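Local structure of protein BA42 (Bizionia argentinensis, 4OA3) at residues D43-D46 with R47-V51; Q102-F105 with K106-N109. The protein is of unknown function but binds two calcium ions and consists of a single stand-alone TPM domain. One frame throughout, in Å; residues are numbered along the deposited sequence.

Interaction 1 (D43-D46 with R47-V51); sequences DVFD and RAMDV
The N-terminal turns of helix 44-54 carry a Met-aromatic contact between Phe-45 and Met-49, one helical turn apart. This helix is the crossover of the beta-alpha-beta unit between strands 31-37 and 65-71. Asp-43 is its N-cap: OD1 accepts a weak bond of 3.3 Å from Asp-46 N, and the backbone O of Asp-43 receives Arg-47 N. Three further i to i+4 bonds follow, among them Met-49 N to Phe-45 O at 2.9 Å. The sulfur of Met-49 lies obliquely to the Phe-45 ring, SD being 4.4 Å from CE1 and 5.5 Å from the ring centroid. With CG anti to the backbone N (chi1 -175°) and a bend at chi3, Met-49 brings CE to 3.9 Å from OD1 of Asp-46, whose side chain runs alongside. Tyr-80 of strand 76-81 meets the Phe-45 ring and touches Met-49, which ties this side of the helix to the sheet. Arg-47 bends at chi2, and its NH2 forms a salt bridge with Glu-37 OE1. One face of that guanidinium is covered by Val-51, with CG2 over its centre, 3.6 Å above the plane.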
loop_
_atom_site.group_PDB
_atom_site.type_symbol
_atom_site.label_atom_id
_atom_site.label_comp_id
_atom_site.label_asym_id
_atom_site.label_seq_id
_atom_site.Cartn_x
_atom_site.Cartn_y
_atom_site.Cartn_z
ATOM N N ASP A 43 1.720 -5.558 -18.268
ATOM C CA ASP A 43 2.722 -4.800 -17.513
ATOM C C ASP A 43 2.004 -4.299 -16.233
ATOM O O ASP A 43 1.356 -3.244 -16.247
ATOM C CB ASP A 43 3.304 -3.680 -18.327
ATOM C CG ASP A 43 4.496 -3.044 -17.636
ATOM O OD1 ASP A 43 4.583 -3.146 -16.395
ATOM O OD2 ASP A 43 5.368 -2.511 -18.343
ATOM N N VAL A 44 2.092 -5.072 -15.143
ATOM C CA VAL A 44 1.414 -4.729 -13.890
ATOM C C VAL A 44 1.907 -3.417 -13.298
ATOM O O VAL A 44 1.109 -2.708 -12.696
ATOM C CB VAL A 44 1.447 -5.880 -12.854
ATOM C CG1 VAL A 44 0.730 -7.119 -13.395
ATOM C CG2 VAL A 44 2.885 -6.221 -12.436
ATOM N N PHE A 45 3.206 -3.088 -13.448
ATOM C CA PHE A 45 3.758 -1.836 -12.937
ATOM C C PHE A 45 3.064 -0.642 -13.591
ATOM O O PHE A 45 2.636 0.268 -12.880
ATOM C CB PHE A 45 5.263 -1.782 -13.202
ATOM C CG PHE A 45 5.971 -0.578 -12.638
ATOM C CD1 PHE A 45 6.179 0.551 -13.413
ATOM C CD2 PHE A 45 6.411 -0.573 -11.328
ATOM C CE1 PHE A 45 6.878 1.646 -12.899
ATOM C CE2 PHE A 45 7.119 0.513 -10.819
ATOM C CZ PHE A 45 7.332 1.617 -11.605
ATOM N N ASP A 46 2.905 -0.650 -14.940
ATOM C CA ASP A 46 2.227 0.412 -15.647
ATOM C C ASP A 46 0.772 0.529 -15.166
ATOM O O ASP A 46 0.270 1.642 -15.025
ATOM C CB ASP A 46 2.253 0.235 -17.191
ATOM C CG ASP A 46 3.509 0.769 -17.858
ATOM O OD1 ASP A 46 4.528 0.932 -17.160
ATOM O OD2 ASP A 46 3.469 1.018 -19.083
ATOM N N ARG A 47 0.096 -0.595 -14.931
ATOM C CA ARG A 47 -1.275 -0.511 -14.455
ATOM C C ARG A 47 -1.296 0.131 -13.060
ATOM O O ARG A 47 -2.128 1.003 -12.785
ATOM C CB ARG A 47 -1.952 -1.894 -14.432
ATOM C CG ARG A 47 -3.346 -1.918 -13.795
ATOM C CD ARG A 47 -4.319 -0.956 -14.437
ATOM N NE ARG A 47 -5.638 -1.026 -13.800
ATOM C CZ ARG A 47 -6.606 -0.126 -13.965
ATOM N NH1 ARG A 47 -6.431 0.914 -14.775
ATOM N NH2 ARG A 47 -7.748 -0.242 -13.301
ATOM N N ALA A 48 -0.418 -0.319 -12.169
ATOM C CA ALA A 48 -0.380 0.286 -10.825
ATOM C C ALA A 48 -0.075 1.789 -10.886
ATOM O O ALA A 48 -0.662 2.558 -10.138
ATOM C CB ALA A 48 0.662 -0.414 -9.981
ATOM N N MET A 49 0.809 2.222 -11.788
ATOM C CA MET A 49 1.140 3.628 -11.994
ATOM C C MET A 49 -0.110 4.398 -12.477
ATOM O O MET A 49 -0.380 5.474 -11.959
ATOM C CB MET A 49 2.250 3.726 -13.035
ATOM C CG MET A 49 2.754 5.106 -13.249
ATOM S SD MET A 49 4.388 5.088 -14.059
ATOM C CE MET A 49 3.964 4.463 -15.599
ATOM N N ASP A 50 -0.904 3.817 -13.394
ATOM C CA ASP A 50 -2.145 4.456 -13.835
ATOM C C ASP A 50 -3.113 4.580 -12.662
ATOM O O ASP A 50 -3.778 5.603 -12.508
ATOM C CB ASP A 50 -2.823 3.664 -14.976
ATOM C CG ASP A 50 -2.116 3.680 -16.327
ATOM O OD1 ASP A 50 -1.353 4.636 -16.595
ATOM O OD2 ASP A 50 -2.391 2.800 -17.134
ATOM N N VAL A 51 -3.257 3.533 -11.861
ATOM C CA VAL A 51 -4.166 3.608 -10.715
ATOM C C VAL A 51 -3.688 4.660 -9.711
ATOM O O VAL A 51 -4.504 5.470 -9.252
ATOM C CB VAL A 51 -4.300 2.231 -10.054
ATOM C CG1 VAL A 51 -5.087 2.319 -8.748
ATOM C CG2 VAL A 51 -5.007 1.254 -10.990
#

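Interaction 2 (Q102-F105 with K106-N109); sequences QLQF and KQGN
This is a local contact at the C-terminal end of helix 95-105, where the chain turns through a short loop into helix 110-128. The two sides meet through backbone bonds and two hydrogen bonds given by side-chain amides. The last regular bond runs from Lys-106 N to Gln-102 O. Beyond it the chain folds into a type I beta turn from Phe-105 to Gly-108. Gly-108 has positive phi (79°), and two bonds back into the last turn make a Schellman motif: Asn-109 N to Gln-104 O at 3.0 Å, and Gly-108 N to Phe-105 O. Gln-107 N gives Gln-104 O an additional bond of 3.1 Å, so this oxygen is gripped twice, from opposite faces of its carbonyl plane. Two side-chain bonds lie beside this turn. Gln-107 is extended beyond CG and lies alongside Leu-103. Its NE2 gives a nearly straight bond of 3.0 Å to Leu-103 O, coming from above the carbonyl plane, while the oxygen lies in the plane of the Gln-107 amide. Gln-104 bends at chi2 (-56°) and presents OE1 to ND2 of Asn-109, 3.0 Å away. The two amides are nearly coplanar, 11° apart, and the donor sits almost on the line of the C=O bond. CB of Gln-104 also lies 3.4 Å from Asn-109 O. Without the Gln-104 amide, as with an alanine here, Asn-109 ND2 would probably lose this acceptor and its amide would be freer to turn. Gln-104 also touches Gln-112 and Asp-116 of helix 110-128. Phe-105 is buried, and its ring meets Phe-77 and Phe-110. Its CD1 edge is 4.2 Å from Asn-109 O, which lies near the ring plane.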
loop_
_atom_site.group_PDB
_atom_site.type_symbol
_atom_site.label_atom_id
_atom_site.label_comp_id
_atom_site.label_asym_id
_atom_site.label_seq_id
_atom_site.Cartn_x
_atom_site.Cartn_y
_atom_site.Cartn_z
ATOM N N GLN A 102 3.309 -11.778 0.631
ATOM C CA GLN A 102 3.382 -13.063 -0.048
ATOM C C GLN A 102 3.298 -14.233 0.924
ATOM O O GLN A 102 2.648 -15.227 0.636
ATOM C CB GLN A 102 4.685 -13.164 -0.836
ATOM C CG GLN A 102 4.726 -14.391 -1.766
ATOM C CD GLN A 102 3.608 -14.318 -2.773
ATOM O OE1 GLN A 102 3.459 -13.307 -3.452
ATOM N NE2 GLN A 102 2.706 -15.289 -2.791
ATOM N N LEU A 103 3.930 -14.113 2.086
ATOM C CA LEU A 103 3.871 -15.175 3.084
ATOM C C LEU A 103 2.440 -15.518 3.417
ATOM O O LEU A 103 2.086 -16.690 3.567
ATOM C CB LEU A 103 4.617 -14.739 4.337
ATOM C CG LEU A 103 4.566 -15.705 5.526
ATOM C CD1 LEU A 103 5.213 -17.069 5.179
ATOM C CD2 LEU A 103 5.237 -15.093 6.733
ATOM N N GLN A 104 1.585 -14.492 3.565
ATOM C CA GLN A 104 0.205 -14.749 3.901
ATOM C C GLN A 104 -0.615 -15.111 2.677
ATOM O O GLN A 104 -1.457 -15.991 2.783
ATOM C CB GLN A 104 -0.411 -13.531 4.588
ATOM C CG GLN A 104 0.299 -13.088 5.852
ATOM C CD GLN A 104 0.393 -14.214 6.840
ATOM O OE1 GLN A 104 -0.566 -14.972 7.044
ATOM N NE2 GLN A 104 1.571 -14.384 7.422
ATOM N N PHE A 105 -0.357 -14.482 1.526
ATOM C CA PHE A 105 -1.125 -14.802 0.313
ATOM C C PHE A 105 -0.925 -16.243 -0.118
ATOM O O PHE A 105 -1.897 -16.864 -0.522
ATOM C CB PHE A 105 -0.771 -13.869 -0.856
ATOM C CG PHE A 105 -1.367 -12.486 -0.884
ATOM C CD1 PHE A 105 -2.092 -11.994 0.195
ATOM C CD2 PHE A 105 -1.238 -11.684 -2.010
ATOM C CE1 PHE A 105 -2.677 -10.727 0.141
ATOM C CE2 PHE A 105 -1.791 -10.406 -2.043
ATOM C CZ PHE A 105 -2.488 -9.929 -0.955
ATOM N N LYS A 106 0.286 -16.800 0.050
ATOM C CA LYS A 106 0.535 -18.193 -0.339
ATOM C C LYS A 106 -0.188 -19.186 0.560
ATOM O O LYS A 106 -0.378 -20.325 0.145
ATOM C CB LYS A 106 2.031 -18.490 -0.474
ATOM C CG LYS A 106 2.747 -18.890 0.784
ATOM C CD LYS A 106 4.235 -18.599 0.667
ATOM C CE LYS A 106 5.072 -19.523 1.513
ATOM N NZ LYS A 106 6.511 -19.143 1.508
ATOM N N GLN A 107 -0.639 -18.759 1.761
ATOM C CA GLN A 107 -1.418 -19.569 2.684
ATOM C C GLN A 107 -2.942 -19.311 2.618
ATOM O O GLN A 107 -3.679 -19.852 3.437
ATOM C CB GLN A 107 -0.973 -19.282 4.122
ATOM C CG GLN A 107 0.467 -19.621 4.414
ATOM C CD GLN A 107 0.778 -19.279 5.841
ATOM O OE1 GLN A 107 0.452 -20.028 6.767
ATOM N NE2 GLN A 107 1.432 -18.152 6.067
ATOM N N GLY A 108 -3.390 -18.452 1.709
ATOM C CA GLY A 108 -4.802 -18.107 1.586
ATOM C C GLY A 108 -5.291 -17.107 2.616
ATOM O O GLY A 108 -6.495 -17.014 2.868
ATOM N N ASN A 109 -4.368 -16.336 3.223
ATOM C CA ASN A 109 -4.722 -15.366 4.259
ATOM C C ASN A 109 -4.653 -13.986 3.640
ATOM O O ASN A 109 -3.709 -13.239 3.843
ATOM C CB ASN A 109 -3.766 -15.479 5.430
ATOM C CG ASN A 109 -3.774 -16.810 6.118
ATOM O OD1 ASN A 109 -4.780 -17.527 6.109
ATOM N ND2 ASN A 109 -2.649 -17.152 6.748
#

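Interactions 1 and 2 mark opposite kinds of helix end. The first, at 43-51, starts helix 44-54 with an N-cap; the second, at 102-109, finishes helix 95-105 with a Schellman motif. They do not touch: their centres are 22 Å apart and their nearest atoms about 11 Å. Strand 76-81 links them indirectly. Val-78 touches Val-44 and Ala-48 of interaction 1, and Tyr-80 touches Phe-45 and Met-49, while Phe-77 meets the Phe-105 ring of interaction 2. Both are surface contacts, with centres about 14 Å and 16 Å from the centre of the chain. Both also lie away from the calcium sites, formed by Glu-25, Glu-31, Asp-135, Ile-136, Asp-137, Leu-139 and Asn-141.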